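Local coordinates for protein tryptophane-5-halogenase (Microbispora sp. ATCC PTA-5024, PDB 5UAO) that probably chlorinates carbon 5 of a tryptophan in a lanthipeptide during NAI-107 biosynthesis, acting as an FAD-dependent halogenase, at residues Glu92-His96 with Val97-Trp101; Ser76-Val79 with Met80-His84; Ile287-Glu291 with Ser292-Gly296; Leu503-Ser506 with Glu507-Ala511. All blocks are in the same frame, centred on the assembly; numbering follows the deposited sequence.

Contact 1 of 4, residues Glu92-His96 with Val97-Trp101; sequences EFYQH and VRPTW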
loop_
_atom_site.group_PDB
_atom_site.type_symbol
_atom_site.label_atom_id
_atom_site.label_comp_id
_atom_site.label_asym_id
_atom_site.label_seq_id
_atom_site.Cartn_x
_atom_site.Cartn_y
_atom_site.Cartn_z
ATOM N N GLU A 92 -26.946 -19.973 14.579
ATOM C CA GLU A 92 -26.328 -21.268 14.815
ATOM C C GLU A 92 -24.938 -21.175 15.446
ATOM O O GLU A 92 -24.586 -21.946 16.328
ATOM C CB GLU A 92 -26.200 -22.042 13.497
ATOM C CG GLU A 92 -25.838 -23.516 13.681
ATOM C CD GLU A 92 -25.779 -24.291 12.360
ATOM O OE1 GLU A 92 -24.931 -23.961 11.483
ATOM O OE2 GLU A 92 -26.586 -25.252 12.229
ATOM N N PHE A 93 -24.152 -20.264 14.943
ATOM C CA PHE A 93 -22.811 -19.981 15.519
ATOM C C PHE A 93 -22.943 -19.597 16.982
ATOM O O PHE A 93 -22.226 -20.143 17.877
ATOM C CB PHE A 93 -22.106 -18.899 14.723
ATOM C CG PHE A 93 -20.737 -18.556 15.233
ATOM C CD1 PHE A 93 -19.664 -19.334 14.910
ATOM C CD2 PHE A 93 -20.536 -17.409 16.013
ATOM C CE1 PHE A 93 -18.389 -19.015 15.356
ATOM C CE2 PHE A 93 -19.276 -17.104 16.460
ATOM C CZ PHE A 93 -18.211 -17.912 16.129
ATOM N N TYR A 94 -23.881 -18.713 17.272
ATOM C CA TYR A 94 -24.049 -18.294 18.652
ATOM C C TYR A 94 -24.509 -19.437 19.551
ATOM O O TYR A 94 -24.103 -19.585 20.729
ATOM C CB TYR A 94 -24.996 -17.098 18.794
ATOM C CG TYR A 94 -24.315 -15.743 18.702
ATOM C CD1 TYR A 94 -23.675 -15.340 17.558
ATOM C CD2 TYR A 94 -24.386 -14.839 19.736
ATOM C CE1 TYR A 94 -23.085 -14.115 17.457
ATOM C CE2 TYR A 94 -23.808 -13.584 19.636
ATOM C CZ TYR A 94 -23.136 -13.244 18.519
ATOM O OH TYR A 94 -22.584 -11.992 18.437
ATOM N N GLN A 95 -25.337 -20.272 18.985
ATOM C CA GLN A 95 -25.863 -21.377 19.730
ATOM C C GLN A 95 -24.768 -22.414 20.033
ATOM O O GLN A 95 -24.707 -22.951 21.108
ATOM C CB GLN A 95 -27.012 -22.007 18.896
ATOM C CG GLN A 95 -27.670 -23.217 19.509
ATOM C CD GLN A 95 -28.261 -22.886 20.864
ATOM O OE1 GLN A 95 -28.624 -21.726 21.136
ATOM N NE2 GLN A 95 -28.354 -23.893 21.732
ATOM N N HIS A 96 -23.948 -22.733 19.057
ATOM C CA HIS A 96 -22.968 -23.786 19.212
ATOM C C HIS A 96 -21.675 -23.276 19.791
ATOM O O HIS A 96 -20.992 -24.003 20.508
ATOM C CB HIS A 96 -22.656 -24.407 17.875
ATOM C CG HIS A 96 -23.653 -25.414 17.432
ATOM N ND1 HIS A 96 -24.950 -25.086 17.096
ATOM C CD2 HIS A 96 -23.542 -26.746 17.258
ATOM C CE1 HIS A 96 -25.599 -26.180 16.739
ATOM N NE2 HIS A 96 -24.772 -27.202 16.841
ATOM N N VAL A 97 -21.271 -22.070 19.461
ATOM C CA VAL A 97 -19.905 -21.647 19.936
ATOM C C VAL A 97 -19.980 -20.819 21.228
ATOM O O VAL A 97 -19.030 -20.799 22.023
ATOM C CB VAL A 97 -19.149 -20.900 18.843
ATOM C CG1 VAL A 97 -17.761 -20.377 19.340
ATOM C CG2 VAL A 97 -19.000 -21.818 17.648
ATOM N N ARG A 98 -21.101 -20.142 21.433
ATOM C CA ARG A 98 -21.305 -19.292 22.562
ATOM C C ARG A 98 -20.224 -18.195 22.728
ATOM O O ARG A 98 -19.634 -18.068 23.771
ATOM C CB ARG A 98 -21.509 -20.127 23.845
ATOM C CG ARG A 98 -22.876 -20.880 23.853
ATOM C CD ARG A 98 -23.038 -21.915 24.978
ATOM N NE ARG A 98 -22.269 -21.540 26.164
ATOM C CZ ARG A 98 -21.765 -22.384 27.066
ATOM N NH1 ARG A 98 -22.006 -23.703 26.978
ATOM N NH2 ARG A 98 -21.019 -21.890 28.076
ATOM N N PRO A 99 -20.095 -17.304 21.733
ATOM C CA PRO A 99 -19.033 -16.316 21.765
ATOM C C PRO A 99 -19.346 -15.223 22.751
ATOM O O PRO A 99 -20.532 -15.008 23.105
ATOM C CB PRO A 99 -19.087 -15.710 20.374
ATOM C CG PRO A 99 -20.593 -15.799 20.036
ATOM C CD PRO A 99 -20.917 -17.165 20.531
ATOM N N THR A 100 -18.288 -14.560 23.219
ATOM C CA THR A 100 -18.364 -13.247 23.812
ATOM C C THR A 100 -17.743 -12.176 22.916
ATOM O O THR A 100 -17.195 -12.467 21.821
ATOM C CB THR A 100 -17.672 -13.196 25.168
ATOM O OG1 THR A 100 -16.350 -13.599 24.973
ATOM C CG2 THR A 100 -18.331 -14.143 26.112
ATOM N N TRP A 101 -17.847 -10.937 23.364
ATOM C CA TRP A 101 -17.553 -9.827 22.547
ATOM C C TRP A 101 -16.288 -9.150 23.008
ATOM O O TRP A 101 -16.056 -8.973 24.218
ATOM C CB TRP A 101 -18.687 -8.789 22.497
ATOM C CG TRP A 101 -19.930 -9.260 21.820
ATOM C CD1 TRP A 101 -20.089 -10.293 20.940
ATOM C CD2 TRP A 101 -21.228 -8.726 22.056
ATOM N NE1 TRP A 101 -21.466 -10.416 20.589
ATOM C CE2 TRP A 101 -22.159 -9.469 21.277
ATOM C CE3 TRP A 101 -21.692 -7.687 22.858
ATOM C CZ2 TRP A 101 -23.535 -9.154 21.247
ATOM C CZ3 TRP A 101 -23.044 -7.379 22.817
ATOM C CH2 TRP A 101 -23.946 -8.121 22.017
#
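Pro99 CG sits over the centre of one face of the Tyr94 ring, 3.7 Å from its centroid and on the ring normal, a CH-pi contact. At the edge of that ring the hydroxyl meets the indole of Trp101: NE1 donates to Tyr94 OH at 2.9 Å, nearly straight (166°), with OH close to the indole plane and the two side chains crossing at about a right angle. The neighbouring Phe93 ring carries Val97 CB over one face, 4.2 Å from the centroid and shifted toward the rim; CG2 of the valine reaches Phe93 CE1. Phe93 CG lies anti to the backbone N (chi1 -180°), which lays the ring beside Val97, one turn on. All this surrounds the C-terminal end of helix 90-97. Val97 N still bonds to Phe93 O at 2.7 Å, but Arg98 takes a positive phi (55°) and its N makes a weak bond to Tyr94 O before the chain turns into strand 100-102. A leucine in place of Tyr94 would probably leave Trp101 NE1 without its acceptor and Pro99 without a flat ring to rest on. The indole also packs on helix 505-514, with Tyr512 edge-to-face, while Arg98 forms a salt bridge with Glu291.

Contact 2 of 4, residues Ser76-Val79 with Met80-His84; sequences SYMV and MFLHH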
loop_
_atom_site.group_PDB
_atom_site.type_symbol
_atom_site.label_atom_id
_atom_site.label_comp_id
_atom_site.label_asym_id
_atom_site.label_seq_id
_atom_site.Cartn_x
_atom_site.Cartn_y
_atom_site.Cartn_z
ATOM N N SER A 76 -11.877 -7.659 14.335
ATOM C CA SER A 76 -13.160 -7.352 13.764
ATOM C C SER A 76 -13.369 -8.004 12.394
ATOM O O SER A 76 -14.467 -8.561 12.092
ATOM C CB SER A 76 -13.393 -5.836 13.776
ATOM O OG SER A 76 -12.477 -5.310 12.870
ATOM N N TYR A 77 -12.328 -8.089 11.593
ATOM C CA TYR A 77 -12.421 -8.728 10.263
ATOM C C TYR A 77 -12.923 -10.156 10.276
ATOM O O TYR A 77 -13.612 -10.661 9.353
ATOM C CB TYR A 77 -11.036 -8.692 9.622
ATOM C CG TYR A 77 -11.008 -9.178 8.219
ATOM C CD1 TYR A 77 -11.473 -8.346 7.202
ATOM C CD2 TYR A 77 -10.530 -10.448 7.881
ATOM C CE1 TYR A 77 -11.460 -8.737 5.872
ATOM C CE2 TYR A 77 -10.541 -10.868 6.543
ATOM C CZ TYR A 77 -11.023 -10.000 5.547
ATOM O OH TYR A 77 -11.067 -10.300 4.210
ATOM N N MET A 78 -12.537 -10.858 11.342
ATOM C CA MET A 78 -12.853 -12.266 11.454
ATOM C C MET A 78 -14.348 -12.480 11.501
ATOM O O MET A 78 -14.857 -13.562 11.093
ATOM C CB MET A 78 -12.204 -12.884 12.683
ATOM C CG MET A 78 -11.990 -14.354 12.559
ATOM S SD MET A 78 -10.869 -14.808 11.223
ATOM C CE MET A 78 -11.057 -16.580 11.187
ATOM N N VAL A 79 -15.077 -11.526 12.056
ATOM C CA VAL A 79 -16.546 -11.621 12.036
ATOM C C VAL A 79 -17.153 -11.711 10.636
ATOM O O VAL A 79 -18.029 -12.586 10.369
ATOM C CB VAL A 79 -17.179 -10.445 12.793
ATOM C CG1 VAL A 79 -18.701 -10.521 12.752
ATOM C CG2 VAL A 79 -16.681 -10.452 14.259
ATOM N N MET A 80 -16.687 -10.850 9.727
ATOM C CA MET A 80 -17.031 -10.950 8.326
ATOM C C MET A 80 -16.576 -12.183 7.615
ATOM O O MET A 80 -17.325 -12.771 6.795
ATOM C CB MET A 80 -16.589 -9.705 7.580
ATOM C CG MET A 80 -17.357 -8.470 7.995
ATOM S SD MET A 80 -16.962 -7.063 6.938
ATOM C CE MET A 80 -15.353 -6.680 7.595
ATOM N N PHE A 81 -15.337 -12.588 7.852
ATOM C CA PHE A 81 -14.856 -13.846 7.303
ATOM C C PHE A 81 -15.725 -15.043 7.661
ATOM O O PHE A 81 -16.182 -15.804 6.789
ATOM C CB PHE A 81 -13.386 -14.059 7.748
ATOM C CG PHE A 81 -12.751 -15.263 7.149
ATOM C CD1 PHE A 81 -12.124 -15.201 5.939
ATOM C CD2 PHE A 81 -12.735 -16.438 7.843
ATOM C CE1 PHE A 81 -11.571 -16.357 5.375
ATOM C CE2 PHE A 81 -12.200 -17.573 7.304
ATOM C CZ PHE A 81 -11.592 -17.531 6.072
ATOM N N LEU A 82 -16.046 -15.175 8.938
ATOM C CA LEU A 82 -16.840 -16.300 9.352
ATOM C C LEU A 82 -18.202 -16.273 8.671
ATOM O O LEU A 82 -18.644 -17.291 8.108
ATOM C CB LEU A 82 -17.002 -16.381 10.889
ATOM C CG LEU A 82 -15.698 -16.664 11.683
ATOM C CD1 LEU A 82 -15.895 -16.328 13.156
ATOM C CD2 LEU A 82 -15.198 -18.098 11.488
ATOM N N HIS A 83 -18.895 -15.143 8.765
ATOM C CA HIS A 83 -20.248 -15.139 8.360
ATOM C C HIS A 83 -20.437 -14.950 6.820
ATOM O O HIS A 83 -21.356 -15.568 6.241
ATOM C CB HIS A 83 -21.078 -14.172 9.166
ATOM C CG HIS A 83 -21.075 -14.445 10.652
ATOM N ND1 HIS A 83 -21.399 -15.670 11.191
ATOM C CD2 HIS A 83 -20.706 -13.653 11.690
ATOM C CE1 HIS A 83 -21.240 -15.619 12.514
ATOM N NE2 HIS A 83 -20.852 -14.393 12.843
ATOM N N HIS A 84 -19.644 -14.093 6.199
ATOM C CA HIS A 84 -19.803 -13.776 4.805
ATOM C C HIS A 84 -19.010 -14.777 3.973
ATOM O O HIS A 84 -19.582 -15.459 3.152
ATOM C CB HIS A 84 -19.414 -12.359 4.461
ATOM C CG HIS A 84 -20.398 -11.330 4.908
ATOM N ND1 HIS A 84 -21.704 -11.316 4.476
ATOM C CD2 HIS A 84 -20.271 -10.273 5.756
ATOM C CE1 HIS A 84 -22.346 -10.298 5.035
ATOM N NE2 HIS A 84 -21.496 -9.640 5.800
#
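Tyr77 opens the contact by meeting two residues of the next turn, Met80 and Phe81. Its carbonyl O accepts a straight bond from Phe81 N (3.0 Å, 171°), while ring atom CD1 lies 4.2 Å from Met80 CE, the methyl approaching obliquely. The phenol hydroxyl reaches Gln367 on helix 358-372. Met78 comes next and lies alongside Phe81, both side chains pointing the same way. With Met78 CG swung away from the backbone N (chi1 -155°) and a bend at chi2, the thioether comes up beside the ring: SD stands 5.0 Å from the Phe81 centroid, oblique to the ring, in a Met-aromatic contact, and CE touches Phe81 CD2 at 3.7 Å. Met78 O takes the amide of Leu82, and Leu82 CG packs close to that same oxygen. Val79 ends the segment. Its O accepts from His83 N at 3.1 Å, and the imidazole comes back obliquely beside this carbonyl, putting CD2 3.2 Å from Val79 O and 3.9 Å from Val79 CG1. Both nitrogens of that ring bond outward, NE2 to Tyr174 OH and ND1 to Ile88 O. Replacing His83 with a leucine would probably strip both oxygens of this partner and weaken the link from the helix to the following turn. The chemistry is thus divided: an apolar sulfur-aromatic side packs on helix 358-372, with the Met78 side chain about 7 Å from the bound FAD, while a buried imidazole gripped at both nitrogens is likely to be fixed in its rotation.

Contact 3 of 4, residues Ile287-Glu291 with Ser292-Gly296; sequences IPTPE and SDHLG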
loop_
_atom_site.group_PDB
_atom_site.type_symbol
_atom_site.label_atom_id
_atom_site.label_comp_id
_atom_site.label_asym_id
_atom_site.label_seq_id
_atom_site.Cartn_x
_atom_site.Cartn_y
_atom_site.Cartn_z
ATOM N N ILE A 287 -9.163 -13.748 28.589
ATOM C CA ILE A 287 -10.139 -13.857 27.506
ATOM C C ILE A 287 -11.436 -14.430 28.128
ATOM O O ILE A 287 -11.479 -15.633 28.449
ATOM C CB ILE A 287 -9.587 -14.758 26.354
ATOM C CG1 ILE A 287 -8.440 -14.040 25.643
ATOM C CG2 ILE A 287 -10.696 -15.138 25.395
ATOM C CD1 ILE A 287 -7.652 -14.910 24.694
ATOM N N PRO A 288 -12.486 -13.601 28.281
ATOM C CA PRO A 288 -13.771 -14.085 28.838
ATOM C C PRO A 288 -14.487 -15.079 27.936
ATOM O O PRO A 288 -14.580 -14.843 26.723
ATOM C CB PRO A 288 -14.581 -12.798 28.931
ATOM C CG PRO A 288 -13.553 -11.785 29.242
ATOM C CD PRO A 288 -12.435 -12.132 28.310
ATOM N N THR A 289 -14.961 -16.179 28.515
ATOM C CA THR A 289 -16.000 -17.036 27.893
ATOM C C THR A 289 -17.238 -17.000 28.804
ATOM O O THR A 289 -17.152 -16.443 29.913
ATOM C CB THR A 289 -15.549 -18.491 27.658
ATOM O OG1 THR A 289 -15.462 -19.157 28.923
ATOM C CG2 THR A 289 -14.226 -18.566 26.939
ATOM N N PRO A 290 -18.397 -17.531 28.352
ATOM C CA PRO A 290 -19.551 -17.402 29.284
ATOM C C PRO A 290 -19.336 -18.164 30.598
ATOM O O PRO A 290 -19.762 -17.689 31.635
ATOM C CB PRO A 290 -20.764 -17.924 28.459
ATOM C CG PRO A 290 -20.340 -17.697 27.014
ATOM C CD PRO A 290 -18.832 -17.971 27.010
ATOM N N GLU A 291 -18.556 -19.219 30.587
ATOM C CA GLU A 291 -18.429 -20.083 31.775
ATOM C C GLU A 291 -17.310 -19.607 32.736
ATOM O O GLU A 291 -17.450 -19.778 33.917
ATOM C CB GLU A 291 -18.324 -21.591 31.395
ATOM C CG GLU A 291 -17.091 -22.047 30.634
ATOM C CD GLU A 291 -17.129 -21.791 29.085
ATOM O OE1 GLU A 291 -18.168 -21.209 28.564
ATOM O OE2 GLU A 291 -16.076 -22.143 28.406
ATOM N N SER A 292 -16.254 -18.978 32.231
ATOM C CA SER A 292 -15.113 -18.502 33.017
ATOM C C SER A 292 -14.136 -17.609 32.194
ATOM O O SER A 292 -14.265 -17.511 30.988
ATOM C CB SER A 292 -14.326 -19.685 33.533
ATOM O OG SER A 292 -13.723 -20.365 32.439
ATOM N N ASP A 293 -13.197 -16.975 32.870
ATOM C CA ASP A 293 -12.082 -16.282 32.235
ATOM C C ASP A 293 -11.005 -17.323 31.883
ATOM O O ASP A 293 -10.633 -18.156 32.713
ATOM C CB ASP A 293 -11.527 -15.204 33.110
ATOM C CG ASP A 293 -12.365 -13.932 33.114
ATOM O OD1 ASP A 293 -13.122 -13.670 32.170
ATOM O OD2 ASP A 293 -12.159 -13.093 34.005
ATOM N N HIS A 294 -10.544 -17.282 30.615
ATOM C CA HIS A 294 -9.430 -18.093 30.142
ATOM C C HIS A 294 -8.147 -17.227 30.165
ATOM O O HIS A 294 -8.080 -16.133 29.606
ATOM C CB HIS A 294 -9.680 -18.615 28.780
ATOM C CG HIS A 294 -10.752 -19.638 28.715
ATOM N ND1 HIS A 294 -10.971 -20.393 27.587
ATOM C CD2 HIS A 294 -11.645 -20.072 29.635
ATOM C CE1 HIS A 294 -11.914 -21.292 27.829
ATOM N NE2 HIS A 294 -12.406 -21.039 29.025
ATOM N N LEU A 295 -7.136 -17.731 30.844
ATOM C CA LEU A 295 -5.920 -16.974 31.044
ATOM C C LEU A 295 -4.710 -17.701 30.441
ATOM O O LEU A 295 -4.672 -18.928 30.361
ATOM C CB LEU A 295 -5.711 -16.746 32.549
ATOM C CG LEU A 295 -6.405 -15.536 33.122
ATOM C CD1 LEU A 295 -7.893 -15.687 33.201
ATOM C CD2 LEU A 295 -5.902 -15.339 34.536
ATOM N N GLY A 296 -3.682 -16.915 30.103
ATOM C CA GLY A 296 -2.402 -17.474 29.711
ATOM C C GLY A 296 -1.239 -16.536 29.958
ATOM O O GLY A 296 -1.212 -15.404 29.467
HETATM O O HOH W 1 -14.139 -22.799 30.623
#
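Thr289 grips Ser292 O twice: its backbone N donates at 2.9 Å and its hydroxyl OG1 donates to the same oxygen, also at 2.9 Å. The hydroxyl can do this because it stands between the backbone N and the carbonyl carbon (chi1 71°), a rotation that also turns CG2 onto the imidazole of His294. That methyl lies over the centre of one ring face, 3.7 Å from the centroid, as a CH-pi contact. In the plane of the ring, at its edge, a water sits 2.9 Å from His294 NE2; it donates to Glu291 OE2 and also bonds Ser292 OG, so three side chains at this end of the hairpin share one water. On the other face of the sheet, Asp293 OD1 rests against Pro288, 3.5 Å from CG. Behind the turn, Ile287 and His294 form an antiparallel hydrogen-bonded pair, N to O both ways, and Pro288 with Asp293 the following non-hydrogen-bonded one. A second shell fixes the polar ends: His294 ND1 bonds Glu72, Asp293 pairs with Lys271, and Glu291 OE1 forms a salt bridge with Arg180. This is the end of the beta hairpin formed by strands 282-288 and 293-299. Strand 258-264 flanks it on the 293-299 side, strand 173-175 packs its His175 on Ile287 and Pro288, and the Ile287 side chain comes within about 4 Å of the bound FAD.

Contact 4 of 4, residues Leu503-Ser506 with Glu507-Ala511; sequences LRQS and EALDA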
loop_
_atom_site.group_PDB
_atom_site.type_symbol
_atom_site.label_atom_id
_atom_site.label_comp_id
_atom_site.label_asym_id
_atom_site.label_seq_id
_atom_site.Cartn_x
_atom_site.Cartn_y
_atom_site.Cartn_z
ATOM N N LEU A 503 -25.828 -1.613 28.127
ATOM C CA LEU A 503 -26.081 -2.803 28.948
ATOM C C LEU A 503 -24.725 -3.429 29.399
ATOM O O LEU A 503 -23.676 -3.168 28.826
ATOM C CB LEU A 503 -26.932 -3.807 28.159
ATOM C CG LEU A 503 -28.361 -3.331 27.727
ATOM C CD1 LEU A 503 -29.066 -4.421 26.971
ATOM C CD2 LEU A 503 -29.184 -2.929 28.928
ATOM N N ARG A 504 -24.782 -4.209 30.445
ATOM C CA ARG A 504 -23.733 -5.178 30.727
ATOM C C ARG A 504 -23.742 -6.181 29.666
ATOM O O ARG A 504 -24.836 -6.505 29.144
ATOM C CB ARG A 504 -23.981 -5.864 32.032
ATOM C CG ARG A 504 -23.868 -4.881 33.177
ATOM C CD ARG A 504 -22.475 -4.306 33.346
ATOM N NE ARG A 504 -22.475 -3.431 34.525
ATOM C CZ ARG A 504 -21.533 -2.521 34.813
ATOM N NH1 ARG A 504 -20.471 -2.336 34.041
ATOM N NH2 ARG A 504 -21.644 -1.788 35.901
ATOM N N GLN A 505 -22.574 -6.785 29.397
ATOM C CA GLN A 505 -22.493 -7.702 28.233
ATOM C C GLN A 505 -23.463 -8.882 28.339
ATOM O O GLN A 505 -24.056 -9.336 27.334
ATOM C CB GLN A 505 -21.034 -8.164 27.992
ATOM C CG GLN A 505 -20.948 -9.279 27.021
ATOM C CD GLN A 505 -19.538 -9.695 26.563
ATOM O OE1 GLN A 505 -18.480 -9.504 27.225
ATOM N NE2 GLN A 505 -19.553 -10.338 25.476
ATOM N N SER A 506 -23.597 -9.429 29.531
ATOM C CA SER A 506 -24.218 -10.695 29.664
ATOM C C SER A 506 -25.741 -10.569 29.224
ATOM O O SER A 506 -26.271 -11.435 28.460
ATOM C CB SER A 506 -24.067 -11.189 31.115
ATOM O OG SER A 506 -24.712 -12.462 31.226
ATOM N N GLU A 507 -26.370 -9.454 29.601
ATOM C CA GLU A 507 -27.767 -9.145 29.195
ATOM C C GLU A 507 -27.903 -8.975 27.667
ATOM O O GLU A 507 -28.838 -9.464 27.018
ATOM C CB GLU A 507 -28.256 -7.863 29.881
ATOM C CG GLU A 507 -29.781 -7.671 29.726
ATOM C CD GLU A 507 -30.331 -6.456 30.473
ATOM O OE1 GLU A 507 -29.671 -5.987 31.445
ATOM O OE2 GLU A 507 -31.426 -5.953 30.065
ATOM N N ALA A 508 -26.914 -8.307 27.086
ATOM C CA ALA A 508 -26.905 -8.076 25.668
ATOM C C ALA A 508 -26.709 -9.340 24.835
ATOM O O ALA A 508 -27.343 -9.466 23.778
ATOM C CB ALA A 508 -25.862 -7.025 25.332
ATOM N N LEU A 509 -25.852 -10.271 25.284
ATOM C CA LEU A 509 -25.679 -11.552 24.602
ATOM C C LEU A 509 -27.012 -12.344 24.626
ATOM O O LEU A 509 -27.364 -12.987 23.656
ATOM C CB LEU A 509 -24.589 -12.430 25.253
ATOM C CG LEU A 509 -23.172 -11.949 25.088
ATOM C CD1 LEU A 509 -22.254 -12.873 25.861
ATOM C CD2 LEU A 509 -22.824 -11.996 23.601
ATOM N N ASP A 510 -27.726 -12.260 25.739
ATOM C CA ASP A 510 -29.063 -12.846 25.865
ATOM C C ASP A 510 -30.090 -12.257 24.886
ATOM O O ASP A 510 -30.871 -13.020 24.343
ATOM C CB ASP A 510 -29.587 -12.737 27.289
ATOM C CG ASP A 510 -28.800 -13.621 28.273
ATOM O OD1 ASP A 510 -28.077 -14.577 27.858
ATOM O OD2 ASP A 510 -28.896 -13.302 29.468
ATOM N N ALA A 511 -30.004 -10.948 24.631
ATOM C CA ALA A 511 -30.792 -10.288 23.571
ATOM C C ALA A 511 -30.462 -10.813 22.205
ATOM O O ALA A 511 -31.358 -11.126 21.448
ATOM C CB ALA A 511 -30.599 -8.801 23.627
HETATM O O HOH W 2 -27.223 -4.857 31.863
HETATM O O HOH W 3 -27.171 -12.692 31.638
#
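Glu507, with Ser506 and Leu503, carries most of this contact at the start of helix 505-514. In Glu507, CG opposite the backbone N (chi1 -168°) and a chain extended beyond it carry the carboxylate back past the helix start. There the side chains of Glu507 and Leu503 cross at about a right angle, with Glu507 OE2 3.9 Å from Leu503 CD2. The other carboxylate oxygen, Glu507 OE1, accepts from a water at 2.7 Å, and that water in turn accepts from Arg504 N at 2.9 Å. The acid thereby reaches the amide of the N-cap residue through solvent, and its negative charge near the N-terminal end of the helix is likely to be favourable. OE2 also has a salt bridge to Arg158. Ser506 works on another side of the helix. Its O accepts from Asp510 N at 3.2 Å, and its hydroxyl joins a second water that donates to Asp510 OD2 at 2.8 Å, a one-turn bridge that accompanies the backbone bond. Apart from these polar links, Leu503 CB lies 4.4 Å from Ala508 CB, and Leu509 N closes the next turn on Gln505 O at 2.9 Å. Leu503 also pairs through its backbone with Val154 and Val156, which ties the approach to the helix to strand 156-159. His163 of strand 162-165 touches Leu503 and Ala511, and Trp101 of strand 100-102 packs on Ala508 and Leu509.

How the contacts relate
From the N terminus, contact 2 comes first, within helix 76-85; contact 1 follows at the end of helix 90-97, contact 3 closes the hairpin of strands 282-288 and 293-299, and contact 4 begins helix 505-514. Each is a local closure; they run in series, and none nests in or crosses another. Contact 1 is the hub. Phe93 packs on His83 and Leu82 of contact 2, and strand 100-102 bears both on the hairpin of contact 3, with Thr100 OG1 meeting Pro288 O, and on the helix of contact 4. The other three do not touch one another, although contacts 3 and 4 come within about 5 Å at their nearest atoms.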